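Local coordinates for oligopeptide ABC transporter, periplasmic oligopeptide-binding protein, putative (Thermotoga maritima MSB8, PDB 5IPW) that probably binds peptides in the periplasm and hands them to an ABC transporter for uptake, at residues T6-E9 and Y10-T14; G176-L179 and L180-P183; K201-M205 and E206-K210; E459-K462 and Q463-V466; Y479-D483 and A484-D488. All coordinates share one frame; numbering follows the deposited sequence.

The five contacts are all local and follow one another along the chain. None nests in or crosses another, and none closes a long loop. Interaction 1 starts helix 7-14 near the N terminus. Interaction 2 is a helical turn in the connection after strand 166-171, packed on the five-stranded antiparallel sheet. Interaction 3 starts the short surface helix 205-209. Interactions 4 and 5 are helix ends: the first links helix 448-462 to strand 467-472, the second links helix 475-484 to strand 489-494. Both serve the same mixed sheet, with centres about 25 Å apart. Interactions 3 and 4 lie farthest apart, their centres about 73 Å from each other.

Interaction 1: residues T6-E9 and Y10-T14; sequences TPEE and YYKAT
Glu-9 and Lys-12 send their side chains the same way, because each holds CG beside its backbone N and opposite its carbonyl carbon (chi1 -68° and -79°). Further bends, at chi2 in Glu-9 and at chi3 in Lys-12, bring carboxylate and ammonium together. The two chains lie alongside each other on helix 7-14, three residues apart. Lys-12 NZ is 3.5 Å from Glu-9 OE2, a salt bridge with a weak hydrogen bond in it. Glu-8 also runs beside Lys-12, but its OE2 meets the methylene CD of Lys-12 at 4.1 Å. Its charge stays farther off, with 5.0 Å between Glu-8 OE2 and Lys-12 NZ.

The backbone bonds are those of a regular alpha helix. The first joins Tyr-10 N to Thr-6 O at 2.7 Å, and Tyr-11, Lys-12 and Ala-13 repeat the step. Thr-6 holds the N-cap position, yet its side chain makes no capping bond. On the inner side, Tyr-10 rests on Val-49 of strand 48-51 and on Ile-266. Thr-14 OG1 lies over the centre of the Tyr-10 ring and bonds to Tyr-10 O.

The lysine is probably attracted by both acids, and two negative charges this early in a helix would probably suit its N-terminal dipole.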
loop_
_atom_site.group_PDB
_atom_site.type_symbol
_atom_site.label_atom_id
_atom_site.label_comp_id
_atom_site.label_asym_id
_atom_site.label_seq_id
_atom_site.Cartn_x
_atom_site.Cartn_y
_atom_site.Cartn_z
ATOM N N THR A 6 -2.568 17.960 -18.640
ATOM C CA THR A 6 -3.460 18.928 -19.273
ATOM C C THR A 6 -3.548 18.561 -20.753
ATOM O O THR A 6 -2.651 17.896 -21.272
ATOM C CB THR A 6 -2.863 20.334 -19.059
ATOM O OG1 THR A 6 -3.129 20.758 -17.714
ATOM C CG2 THR A 6 -3.404 21.370 -20.022
ATOM N N PRO A 7 -4.630 18.953 -21.440
ATOM C CA PRO A 7 -4.626 18.734 -22.891
ATOM C C PRO A 7 -3.471 19.448 -23.620
ATOM O O PRO A 7 -2.865 18.880 -24.527
ATOM C CB PRO A 7 -5.978 19.287 -23.337
ATOM C CG PRO A 7 -6.840 19.183 -22.136
ATOM C CD PRO A 7 -5.940 19.414 -20.959
ATOM N N GLU A 8 -3.188 20.687 -23.239
ATOM C CA GLU A 8 -2.010 21.388 -23.739
ATOM C C GLU A 8 -0.716 20.616 -23.453
ATOM O O GLU A 8 0.105 20.429 -24.351
ATOM C CB GLU A 8 -1.933 22.792 -23.143
ATOM C CG GLU A 8 -1.039 23.745 -23.924
ATOM C CD GLU A 8 -0.617 24.954 -23.099
ATOM O OE1 GLU A 8 -1.438 25.889 -22.931
ATOM O OE2 GLU A 8 0.540 24.968 -22.619
ATOM N N GLU A 9 -0.531 20.167 -22.214
ATOM C CA GLU A 9 0.663 19.393 -21.866
ATOM C C GLU A 9 0.727 18.050 -22.587
ATOM O O GLU A 9 1.814 17.577 -22.932
ATOM C CB GLU A 9 0.744 19.161 -20.358
ATOM C CG GLU A 9 1.001 20.415 -19.538
ATOM C CD GLU A 9 2.276 21.140 -19.948
ATOM O OE1 GLU A 9 3.347 20.488 -20.038
ATOM O OE2 GLU A 9 2.195 22.367 -20.195
ATOM N N TYR A 10 -0.432 17.427 -22.801
ATOM C CA TYR A 10 -0.499 16.184 -23.571
ATOM C C TYR A 10 -0.021 16.441 -24.989
ATOM O O TYR A 10 0.736 15.655 -25.553
ATOM C CB TYR A 10 -1.932 15.609 -23.584
ATOM C CG TYR A 10 -2.092 14.387 -24.460
ATOM C CD1 TYR A 10 -1.563 13.163 -24.077
ATOM C CD2 TYR A 10 -2.758 14.463 -25.681
ATOM C CE1 TYR A 10 -1.691 12.046 -24.877
ATOM C CE2 TYR A 10 -2.891 13.347 -26.493
ATOM C CZ TYR A 10 -2.353 12.139 -26.084
ATOM O OH TYR A 10 -2.483 11.014 -26.884
ATOM N N TYR A 11 -0.483 17.548 -25.555
ATOM C CA TYR A 11 -0.064 17.976 -26.880
ATOM C C TYR A 11 1.434 18.246 -26.964
ATOM O O TYR A 11 2.084 17.835 -27.918
ATOM C CB TYR A 11 -0.831 19.228 -27.299
ATOM C CG TYR A 11 -0.321 19.822 -28.579
ATOM C CD1 TYR A 11 -0.351 19.086 -29.758
ATOM C CD2 TYR A 11 0.205 21.116 -28.616
ATOM C CE1 TYR A 11 0.110 19.617 -30.945
ATOM C CE2 TYR A 11 0.680 21.655 -29.801
ATOM C CZ TYR A 11 0.628 20.901 -30.963
ATOM O OH TYR A 11 1.093 21.410 -32.152
ATOM N N LYS A 12 1.973 18.939 -25.971
ATOM C CA LYS A 12 3.396 19.218 -25.940
ATOM C C LYS A 12 4.199 17.929 -25.924
ATOM O O LYS A 12 5.218 17.836 -26.594
ATOM C CB LYS A 12 3.769 20.093 -24.740
ATOM C CG LYS A 12 3.453 21.568 -24.950
ATOM C CD LYS A 12 3.608 22.386 -23.676
ATOM C CE LYS A 12 5.021 22.331 -23.108
ATOM N NZ LYS A 12 5.147 23.171 -21.878
ATOM N N ALA A 13 3.735 16.928 -25.181
ATOM C CA ALA A 13 4.448 15.648 -25.104
ATOM C C ALA A 13 4.316 14.780 -26.354
ATOM O O ALA A 13 5.274 14.122 -26.740
ATOM C CB ALA A 13 3.991 14.855 -23.887
ATOM N N THR A 14 3.140 14.772 -26.977
ATOM C CA THR A 14 2.787 13.718 -27.950
ATOM C C THR A 14 2.550 14.182 -29.387
ATOM O O THR A 14 2.508 13.354 -30.306
ATOM C CB THR A 14 1.502 12.988 -27.507
ATOM O OG1 THR A 14 0.396 13.905 -27.522
ATOM C CG2 THR A 14 1.679 12.400 -26.106
#

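Interaction 2: residues G176-L179 and L180-P183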
loop_
_atom_site.group_PDB
_atom_site.type_symbol
_atom_site.label_atom_id
_atom_site.label_comp_id
_atom_site.label_asym_id
_atom_site.label_seq_id
_atom_site.Cartn_x
_atom_site.Cartn_y
_atom_site.Cartn_z
ATOM N N GLY A 176 9.639 16.220 3.859
ATOM C CA GLY A 176 9.666 15.622 2.524
ATOM C C GLY A 176 8.719 14.452 2.348
ATOM O O GLY A 176 8.263 14.185 1.242
ATOM N N LEU A 177 8.415 13.761 3.443
ATOM C CA LEU A 177 7.532 12.598 3.411
ATOM C C LEU A 177 6.116 12.918 2.960
ATOM O O LEU A 177 5.385 12.022 2.553
ATOM C CB LEU A 177 7.466 11.939 4.792
ATOM C CG LEU A 177 8.743 11.278 5.318
ATOM C CD1 LEU A 177 8.481 10.642 6.682
ATOM C CD2 LEU A 177 9.293 10.249 4.330
ATOM N N PHE A 178 5.723 14.185 3.048
ATOM C CA PHE A 178 4.362 14.582 2.716
ATOM C C PHE A 178 3.956 14.181 1.305
ATOM O O PHE A 178 2.807 13.811 1.078
ATOM C CB PHE A 178 4.190 16.088 2.879
ATOM C CG PHE A 178 2.815 16.576 2.521
ATOM C CD1 PHE A 178 1.714 16.172 3.260
ATOM C CD2 PHE A 178 2.621 17.428 1.436
ATOM C CE1 PHE A 178 0.446 16.612 2.934
ATOM C CE2 PHE A 178 1.357 17.873 1.107
ATOM C CZ PHE A 178 0.266 17.466 1.859
ATOM N N LEU A 179 4.887 14.255 0.360
ATOM C CA LEU A 179 4.592 13.861 -1.014
ATOM C C LEU A 179 4.078 12.431 -1.109
ATOM O O LEU A 179 3.272 12.128 -1.981
ATOM C CB LEU A 179 5.820 14.016 -1.910
ATOM C CG LEU A 179 6.212 15.439 -2.301
ATOM C CD1 LEU A 179 7.437 15.379 -3.199
ATOM C CD2 LEU A 179 5.084 16.188 -2.996
ATOM N N LEU A 180 4.544 11.560 -0.221
ATOM C CA LEU A 180 4.088 10.168 -0.189
ATOM C C LEU A 180 2.733 9.990 0.494
ATOM O O LEU A 180 2.134 8.923 0.412
ATOM C CB LEU A 180 5.131 9.278 0.486
ATOM C CG LEU A 180 6.308 8.857 -0.396
ATOM C CD1 LEU A 180 6.989 10.024 -1.101
ATOM C CD2 LEU A 180 7.299 8.099 0.467
ATOM N N LYS A 181 2.259 11.027 1.171
ATOM C CA LYS A 181 0.961 10.994 1.826
ATOM C C LYS A 181 -0.148 11.312 0.838
ATOM O O LYS A 181 -1.241 10.757 0.928
ATOM C CB LYS A 181 0.919 12.014 2.962
ATOM C CG LYS A 181 1.977 11.802 4.031
ATOM C CD LYS A 181 1.459 10.947 5.174
ATOM C CE LYS A 181 2.588 10.489 6.079
ATOM N NZ LYS A 181 3.412 9.431 5.430
ATOM N N VAL A 182 0.148 12.192 -0.111
ATOM C CA VAL A 182 -0.867 12.730 -1.020
ATOM C C VAL A 182 -1.562 11.687 -1.906
ATOM O O VAL A 182 -2.778 11.754 -2.070
ATOM C CB VAL A 182 -0.281 13.865 -1.886
ATOM C CG1 VAL A 182 -1.282 14.336 -2.928
ATOM C CG2 VAL A 182 0.121 15.034 -1.000
ATOM N N PRO A 183 -0.807 10.734 -2.482
ATOM C CA PRO A 183 -1.427 9.665 -3.270
ATOM C C PRO A 183 -2.209 8.660 -2.436
ATOM O O PRO A 183 -3.007 7.908 -2.991
ATOM C CB PRO A 183 -0.237 8.940 -3.909
ATOM C CG PRO A 183 0.954 9.765 -3.613
ATOM C CD PRO A 183 0.644 10.557 -2.395
#
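Phe-178 and Val-182 meet in an irregular helical turn, within the long connection between strand 166-171 and helix 192-195. Backbone angles are helical, but the regular bonding is missing. Leu-180 N bonds to Leu-177 O at 2.9 Å and Lys-181 N to Phe-178 O at 2.8 Å, each spanning three residues. Both donors sit well above the plane of the carbonyl they reach. A weak bond from Val-182 N also ends on Phe-178 O.

The tight part is the buried side. Phe-178 holds CG anti to its N (chi1 179°), which carries the ring to where Val-182 CG2 can stand over one face, offset toward the rim. This methyl is 4.0 Å from the centroid of the Phe-178 ring, in a CH-pi contact. The ring also belongs to an aromatic cluster, meeting Phe-171 and Phe-187 edge-to-face. Leu-179 adds contacts with Tyr-111 and Leu-94, so the turn packs on the antiparallel sheet. Leu-180 packs on Trp-87 and Leu-501.

The other side is looser and partly exposed. Leu-177 puts no side-chain atom within 4.5 Å of residues 180-183. Lys-181 uses its CB and CG near Phe-178 O, and its chain then bends away, touching Tyr-175. Between the two sides, Leu-180 CD1 leans against Leu-179 CB at 4.2 Å.

Interaction 3: residues K201-M205 and E206-K210; sequences KYTPM and EEIEK
Pro-204 and Glu-207 lie side by side at the N terminus of the short helix 205-209, where Pro-204 takes the N-cap position.

The backbone bonds come first. Pro-204 O accepts Ile-208 N at 3.2 Å, in the carbonyl plane, and a weak second bond from Glu-207 N. Met-205 O takes Glu-209 N in the next step.

Apolar contacts form the inward side. Thr-203 keeps CG2 anti to its N, which presents that methyl to the helix. It meets Glu-207 CB and Ile-208 CG1, both at 3.9 Å from Thr-203 CG2. Its hydroxyl turns elsewhere, to the carbonyl of Lys-196. Met-205 SD lies 4.4 Å from Ile-208 CD1, and both side chains pack on Pro-200 and on Trp-220 of helix 220-227.

At the surface, Glu-207 CG runs alongside the proline ring, 4.0 Å from Pro-204 CG. The charged contact is here too: Lys-210 NZ meets Glu-207 OE2 at 3.1 Å on the syn side, a salt bridge within the same segment. An alanine in place of Glu-207 would remove CG and the carboxylate, and is likely to leave Lys-210 without its mate and a gap beside the ring of Pro-204.

One van der Waals contact stands apart. Two torsions of Glu-206 (chi1 41°, chi2 -97°) fold its carboxylate back, and Glu-206 OE1 comes against Pro-204 CB at 3.3 Å.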
loop_
_atom_site.group_PDB
_atom_site.type_symbol
_atom_site.label_atom_id
_atom_site.label_comp_id
_atom_site.label_asym_id
_atom_site.label_seq_id
_atom_site.Cartn_x
_atom_site.Cartn_y
_atom_site.Cartn_z
ATOM N N LYS A 201 -19.552 25.541 13.591
ATOM C CA LYS A 201 -18.755 26.730 13.294
ATOM C C LYS A 201 -19.404 27.639 12.248
ATOM O O LYS A 201 -19.206 28.852 12.286
ATOM C CB LYS A 201 -17.348 26.346 12.826
ATOM C CG LYS A 201 -16.412 27.536 12.656
ATOM C CD LYS A 201 -15.090 27.115 12.041
ATOM C CE LYS A 201 -14.235 28.325 11.704
ATOM N NZ LYS A 201 -12.950 27.925 11.066
ATOM N N TYR A 202 -20.159 27.061 11.317
ATOM C CA TYR A 202 -20.759 27.827 10.227
ATOM C C TYR A 202 -22.268 27.944 10.332
ATOM O O TYR A 202 -22.869 28.779 9.658
ATOM C CB TYR A 202 -20.370 27.208 8.878
ATOM C CG TYR A 202 -18.874 27.203 8.670
ATOM C CD1 TYR A 202 -18.209 28.343 8.225
ATOM C CD2 TYR A 202 -18.118 26.077 8.964
ATOM C CE1 TYR A 202 -16.835 28.354 8.058
ATOM C CE2 TYR A 202 -16.740 26.079 8.799
ATOM C CZ TYR A 202 -16.104 27.220 8.346
ATOM O OH TYR A 202 -14.739 27.223 8.182
ATOM N N THR A 203 -22.880 27.126 11.181
ATOM C CA THR A 203 -24.332 27.090 11.306
ATOM C C THR A 203 -24.735 27.187 12.770
ATOM O O THR A 203 -24.103 26.565 13.623
ATOM C CB THR A 203 -24.868 25.782 10.718
ATOM O OG1 THR A 203 -24.366 25.636 9.387
ATOM C CG2 THR A 203 -26.390 25.759 10.692
ATOM N N PRO A 204 -25.781 27.976 13.074
ATOM C CA PRO A 204 -26.301 27.980 14.442
ATOM C C PRO A 204 -26.655 26.572 14.924
ATOM O O PRO A 204 -27.338 25.826 14.219
ATOM C CB PRO A 204 -27.569 28.843 14.357
ATOM C CG PRO A 204 -27.515 29.564 13.054
ATOM C CD PRO A 204 -26.359 29.051 12.245
ATOM N N MET A 205 -26.201 26.229 16.123
ATOM C CA MET A 205 -26.452 24.912 16.694
ATOM C C MET A 205 -27.936 24.548 16.733
ATOM O O MET A 205 -28.280 23.377 16.615
ATOM C CB MET A 205 -25.859 24.825 18.103
ATOM C CG MET A 205 -25.796 23.412 18.660
ATOM S SD MET A 205 -24.804 22.294 17.649
ATOM C CE MET A 205 -23.189 22.538 18.385
ATOM N N GLU A 206 -28.808 25.539 16.905
ATOM C CA GLU A 206 -30.261 25.292 16.905
ATOM C C GLU A 206 -30.762 24.795 15.555
ATOM O O GLU A 206 -31.682 23.982 15.492
ATOM C CB GLU A 206 -31.079 26.521 17.354
ATOM C CG GLU A 206 -30.619 27.871 16.826
ATOM C CD GLU A 206 -29.741 28.623 17.821
ATOM O OE1 GLU A 206 -28.529 28.790 17.550
ATOM O OE2 GLU A 206 -30.262 29.035 18.885
ATOM N N GLU A 207 -30.167 25.292 14.477
ATOM C CA GLU A 207 -30.546 24.860 13.136
ATOM C C GLU A 207 -30.052 23.457 12.866
ATOM O O GLU A 207 -30.731 22.682 12.189
ATOM C CB GLU A 207 -30.003 25.824 12.085
ATOM C CG GLU A 207 -30.655 27.193 12.144
ATOM C CD GLU A 207 -32.169 27.109 12.037
ATOM O OE1 GLU A 207 -32.673 26.669 10.976
ATOM O OE2 GLU A 207 -32.852 27.472 13.021
ATOM N N ILE A 208 -28.874 23.141 13.401
ATOM C CA ILE A 208 -28.306 21.802 13.284
ATOM C C ILE A 208 -29.156 20.769 14.024
ATOM O O ILE A 208 -29.417 19.687 13.495
ATOM C CB ILE A 208 -26.849 21.752 13.791
ATOM C CG1 ILE A 208 -25.950 22.551 12.846
ATOM C CG2 ILE A 208 -26.353 20.310 13.886
ATOM C CD1 ILE A 208 -24.525 22.714 13.322
ATOM N N GLU A 209 -29.593 21.108 15.234
ATOM C CA GLU A 209 -30.419 20.193 16.033
ATOM C C GLU A 209 -31.748 19.860 15.366
ATOM O O GLU A 209 -32.273 18.766 15.554
ATOM C CB GLU A 209 -30.629 20.733 17.455
ATOM C CG GLU A 209 -29.460 20.411 18.384
ATOM C CD GLU A 209 -29.393 21.283 19.628
ATOM O OE1 GLU A 209 -28.402 21.151 20.379
ATOM O OE2 GLU A 209 -30.315 22.095 19.861
ATOM N N LYS A 210 -32.272 20.788 14.567
ATOM C CA LYS A 210 -33.530 20.569 13.850
ATOM C C LYS A 210 -33.419 19.530 12.731
ATOM O O LYS A 210 -34.438 19.014 12.266
ATOM C CB LYS A 210 -34.055 21.895 13.291
ATOM C CG LYS A 210 -34.461 22.876 14.378
ATOM C CD LYS A 210 -34.405 24.329 13.922
ATOM C CE LYS A 210 -35.776 24.871 13.539
ATOM N NZ LYS A 210 -35.731 26.347 13.325
#

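Interaction 4: residues E459-K462 and Q463-V466; sequences EYWK and QIGV
Trp-461 and Val-466 meet where helix 448-462 ends. The tryptophan can be followed outward from the backbone. Its CB lies 4.2 Å from Val-466 CB. CG stands beside the backbone N (chi1 -77°), and this carries the indole away from the turn. CD1 lies 4.2 Å from Ile-464 CD1, which approaches the ring obliquely. At NE1, the ring's polar atom, the side chain leaves the contact and bonds to the carbonyl of Leu-365, so the one buried N-H of the ring is satisfied. The side chain also packs on Phe-441, Ile-443 and Ala-368.

The carbonyl of the same residue is gripped twice. Ile-464 N is 3.1 Å from Trp-461 O and Val-466 N is 2.9 Å from it, and they come from opposite faces of its plane. Gly-465 N bonds to Lys-462 O at 2.8 Å. This bond and the one from Val-466 N to Trp-461 O, with the positive phi of Gly-465 (78°), make a Schellman motif. Glycine tolerates such a phi readily. On the outer surface Lys-462 NZ bridges to Glu-459 OE2 at 3.0 Å, from above the carboxylate plane.

The helix end is wedged between other elements. Ile-464 and Val-466 pack on Leu-417 of helix 410-420, Tyr-460 touches helix 371-379, and the chain leads on into strand 467-472. That strand runs parallel to its neighbour 440-445, completing a beta-alpha-beta crossover.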
loop_
_atom_site.group_PDB
_atom_site.type_symbol
_atom_site.label_atom_id
_atom_site.label_comp_id
_atom_site.label_asym_id
_atom_site.label_seq_id
_atom_site.Cartn_x
_atom_site.Cartn_y
_atom_site.Cartn_z
ATOM N N GLU A 459 15.682 -29.683 8.197
ATOM C CA GLU A 459 16.459 -30.603 7.364
ATOM C C GLU A 459 17.595 -29.915 6.623
ATOM O O GLU A 459 18.719 -30.394 6.639
ATOM C CB GLU A 459 15.563 -31.316 6.346
ATOM C CG GLU A 459 14.811 -32.511 6.905
ATOM C CD GLU A 459 15.732 -33.654 7.301
ATOM O OE1 GLU A 459 16.591 -34.056 6.482
ATOM O OE2 GLU A 459 15.590 -34.153 8.438
ATOM N N TYR A 460 17.313 -28.794 5.973
ATOM C CA TYR A 460 18.319 -28.163 5.111
ATOM C C TYR A 460 19.515 -27.687 5.923
ATOM O O TYR A 460 20.650 -27.724 5.446
ATOM C CB TYR A 460 17.736 -26.994 4.297
ATOM C CG TYR A 460 16.453 -27.295 3.540
ATOM C CD1 TYR A 460 16.085 -28.608 3.219
ATOM C CD2 TYR A 460 15.612 -26.266 3.132
ATOM C CE1 TYR A 460 14.914 -28.880 2.534
ATOM C CE2 TYR A 460 14.442 -26.531 2.438
ATOM C CZ TYR A 460 14.101 -27.839 2.145
ATOM O OH TYR A 460 12.944 -28.119 1.466
ATOM N N TRP A 461 19.247 -27.250 7.152
ATOM C CA TRP A 461 20.291 -26.750 8.045
ATOM C C TRP A 461 21.046 -27.869 8.782
ATOM O O TRP A 461 22.200 -27.686 9.176
ATOM C CB TRP A 461 19.704 -25.726 9.031
ATOM C CG TRP A 461 19.450 -24.359 8.420
ATOM C CD1 TRP A 461 19.799 -23.934 7.166
ATOM C CD2 TRP A 461 18.842 -23.231 9.062
ATOM N NE1 TRP A 461 19.429 -22.626 6.985
ATOM C CE2 TRP A 461 18.837 -22.170 8.133
ATOM C CE3 TRP A 461 18.294 -23.017 10.332
ATOM C CZ2 TRP A 461 18.311 -20.915 8.433
ATOM C CZ3 TRP A 461 17.767 -21.767 10.627
ATOM C CH2 TRP A 461 17.778 -20.735 9.681
ATOM N N LYS A 462 20.402 -29.022 8.955
ATOM C CA LYS A 462 21.084 -30.228 9.436
ATOM C C LYS A 462 22.231 -30.627 8.503
ATOM O O LYS A 462 23.292 -31.050 8.959
ATOM C CB LYS A 462 20.088 -31.383 9.555
ATOM C CG LYS A 462 20.641 -32.648 10.200
ATOM C CD LYS A 462 19.647 -33.801 10.130
ATOM C CE LYS A 462 18.258 -33.400 10.609
ATOM N NZ LYS A 462 17.377 -34.579 10.822
ATOM N N GLN A 463 22.018 -30.473 7.199
ATOM C CA GLN A 463 23.049 -30.760 6.199
ATOM C C GLN A 463 24.286 -29.863 6.314
ATOM O O GLN A 463 25.327 -30.180 5.742
ATOM C CB GLN A 463 22.467 -30.671 4.777
ATOM C CG GLN A 463 22.075 -32.009 4.162
ATOM C CD GLN A 463 21.192 -32.857 5.062
ATOM O OE1 GLN A 463 20.032 -32.527 5.305
ATOM N NE2 GLN A 463 21.734 -33.968 5.549
ATOM N N ILE A 464 24.178 -28.746 7.030
ATOM C CA ILE A 464 25.360 -27.936 7.349
ATOM C C ILE A 464 25.755 -28.034 8.828
ATOM O O ILE A 464 26.619 -27.290 9.307
ATOM C CB ILE A 464 25.212 -26.458 6.902
ATOM C CG1 ILE A 464 24.084 -25.743 7.660
ATOM C CG2 ILE A 464 24.960 -26.394 5.402
ATOM C CD1 ILE A 464 24.010 -24.253 7.394
ATOM N N GLY A 465 25.133 -28.975 9.533
ATOM C CA GLY A 465 25.439 -29.235 10.938
ATOM C C GLY A 465 24.840 -28.253 11.931
ATOM O O GLY A 465 25.240 -28.228 13.093
ATOM N N VAL A 466 23.878 -27.448 11.484
ATOM C CA VAL A 466 23.226 -26.488 12.353
ATOM C C VAL A 466 21.937 -27.097 12.885
ATOM O O VAL A 466 21.018 -27.393 12.123
ATOM C CB VAL A 466 22.939 -25.167 11.625
ATOM C CG1 VAL A 466 22.036 -24.278 12.468
ATOM C CG2 VAL A 466 24.241 -24.443 11.288
#

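Interaction 5: residues Y479-D483 and A484-D488; sequences YERAD and AGDFD
A Schellman motif closes helix 475-484: Asp-486 N bonds to Arg-481 O at 3.0 Å, and Gly-485 N to Ala-482 O at 3.2 Å. Gly-485 supplies the positive phi (78°) that turns the chain out of the helix. Asp-486 then forms the centre of an inverse gamma turn, with a weak bond from Phe-487 N to Gly-485 O.

Phe-487 packs back beneath the helix end. Its CG sits between its backbone N and carbonyl carbon (chi1 63°), which swings the ring toward the last turn. The ring edge faces two carbonyls near its plane: Phe-487 CD1 is 3.8 Å from Arg-481 O, and CE1 is 3.6 Å from Ala-482 O. The side chain also touches Thr-444 of strand 440-445. A serine in place of Phe-487 would probably open a gap between the helix end and that strand.

On the outer side Arg-481 and Asp-486 lie across one another. Arg-481 CD lies 3.7 Å from Asp-486 O and also touches the carboxylate of Asp-486. Arg-481 NE is 4.4 Å from Asp-486 OD2, which lies well out of the guanidinium plane. This probably leaves only a mild attraction of charges rather than a salt bridge. Arg-481 also has a long, weak ion pair with Glu-471.

The Schellman motif thus serves as the helix C-cap in a beta-alpha-beta crossover, from strand 467-472 through helix 475-484 to strand 489-494; the two strands run parallel, with 440-445 between them.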
loop_
_atom_site.group_PDB
_atom_site.type_symbol
_atom_site.label_atom_id
_atom_site.label_comp_id
_atom_site.label_asym_id
_atom_site.label_seq_id
_atom_site.Cartn_x
_atom_site.Cartn_y
_atom_site.Cartn_z
ATOM N N TYR A 479 4.883 -12.285 21.081
ATOM C CA TYR A 479 5.209 -10.861 21.131
ATOM C C TYR A 479 5.867 -10.452 22.443
ATOM O O TYR A 479 6.717 -9.558 22.456
ATOM C CB TYR A 479 3.963 -9.997 20.892
ATOM C CG TYR A 479 3.639 -9.764 19.433
ATOM C CD1 TYR A 479 4.539 -9.105 18.593
ATOM C CD2 TYR A 479 2.423 -10.179 18.893
ATOM C CE1 TYR A 479 4.247 -8.889 17.257
ATOM C CE2 TYR A 479 2.119 -9.963 17.559
ATOM C CZ TYR A 479 3.035 -9.323 16.746
ATOM O OH TYR A 479 2.727 -9.109 15.424
ATOM N N GLU A 480 5.461 -11.091 23.538
ATOM C CA GLU A 480 6.036 -10.810 24.858
ATOM C C GLU A 480 7.466 -11.346 24.981
ATOM O O GLU A 480 8.337 -10.695 25.559
ATOM C CB GLU A 480 5.126 -11.345 25.971
ATOM C CG GLU A 480 3.937 -10.419 26.229
ATOM C CD GLU A 480 2.863 -11.001 27.140
ATOM O OE1 GLU A 480 3.139 -11.987 27.857
ATOM O OE2 GLU A 480 1.733 -10.451 27.134
ATOM N N ARG A 481 7.701 -12.523 24.413
ATOM C CA ARG A 481 9.055 -13.048 24.261
ATOM C C ARG A 481 9.933 -12.101 23.433
ATOM O O ARG A 481 11.088 -11.874 23.771
ATOM C CB ARG A 481 9.019 -14.420 23.591
ATOM C CG ARG A 481 8.396 -15.517 24.431
ATOM C CD ARG A 481 9.345 -16.056 25.483
ATOM N NE ARG A 481 8.725 -17.137 26.250
ATOM C CZ ARG A 481 8.673 -18.419 25.879
ATOM N NH1 ARG A 481 9.215 -18.834 24.730
ATOM N NH2 ARG A 481 8.078 -19.305 26.673
ATOM N N ALA A 482 9.379 -11.555 22.354
ATOM C CA ALA A 482 10.131 -10.669 21.459
ATOM C C ALA A 482 10.583 -9.396 22.143
ATOM O O ALA A 482 11.744 -9.024 22.061
ATOM C CB ALA A 482 9.298 -10.314 20.239
ATOM N N ASP A 483 9.658 -8.726 22.813
ATOM C CA ASP A 483 9.983 -7.493 23.523
ATOM C C ASP A 483 10.943 -7.708 24.714
ATOM O O ASP A 483 11.610 -6.769 25.159
ATOM C CB ASP A 483 8.695 -6.782 23.969
ATOM C CG ASP A 483 7.946 -6.125 22.802
ATOM O OD1 ASP A 483 8.579 -5.698 21.818
ATOM O OD2 ASP A 483 6.710 -6.014 22.870
ATOM N N ALA A 484 11.031 -8.936 25.214
ATOM C CA ALA A 484 11.918 -9.236 26.329
ATOM C C ALA A 484 13.316 -9.665 25.877
ATOM O O ALA A 484 14.225 -9.750 26.694
ATOM C CB ALA A 484 11.297 -10.306 27.209
ATOM N N GLY A 485 13.486 -9.931 24.583
ATOM C CA GLY A 485 14.753 -10.407 24.038
ATOM C C GLY A 485 14.964 -11.885 24.319
ATOM O O GLY A 485 16.087 -12.388 24.219
ATOM N N ASP A 486 13.876 -12.583 24.652
ATOM C CA ASP A 486 13.930 -13.981 25.080
ATOM C C ASP A 486 13.671 -14.876 23.881
ATOM O O ASP A 486 12.619 -15.511 23.762
ATOM C CB ASP A 486 12.898 -14.242 26.191
ATOM C CG ASP A 486 13.100 -15.583 26.890
ATOM O OD1 ASP A 486 13.866 -16.435 26.388
ATOM O OD2 ASP A 486 12.490 -15.783 27.958
ATOM N N PHE A 487 14.652 -14.914 22.988
ATOM C CA PHE A 487 14.581 -15.762 21.812
ATOM C C PHE A 487 15.955 -15.877 21.161
ATOM O O PHE A 487 16.824 -15.031 21.360
ATOM C CB PHE A 487 13.558 -15.206 20.804
ATOM C CG PHE A 487 13.915 -13.854 20.262
ATOM C CD1 PHE A 487 13.566 -12.700 20.945
ATOM C CD2 PHE A 487 14.613 -13.734 19.072
ATOM C CE1 PHE A 487 13.906 -11.452 20.450
ATOM C CE2 PHE A 487 14.955 -12.488 18.569
ATOM C CZ PHE A 487 14.603 -11.347 19.259
ATOM N N ASP A 488 16.127 -16.937 20.383
ATOM C CA ASP A 488 17.291 -17.118 19.530
ATOM C C ASP A 488 17.000 -16.553 18.144
ATOM O O ASP A 488 17.805 -15.804 17.581
ATOM C CB ASP A 488 17.635 -18.607 19.407
ATOM C CG ASP A 488 17.783 -19.287 20.751
ATOM O OD1 ASP A 488 18.361 -18.666 21.654
ATOM O OD2 ASP A 488 17.326 -20.435 20.908
#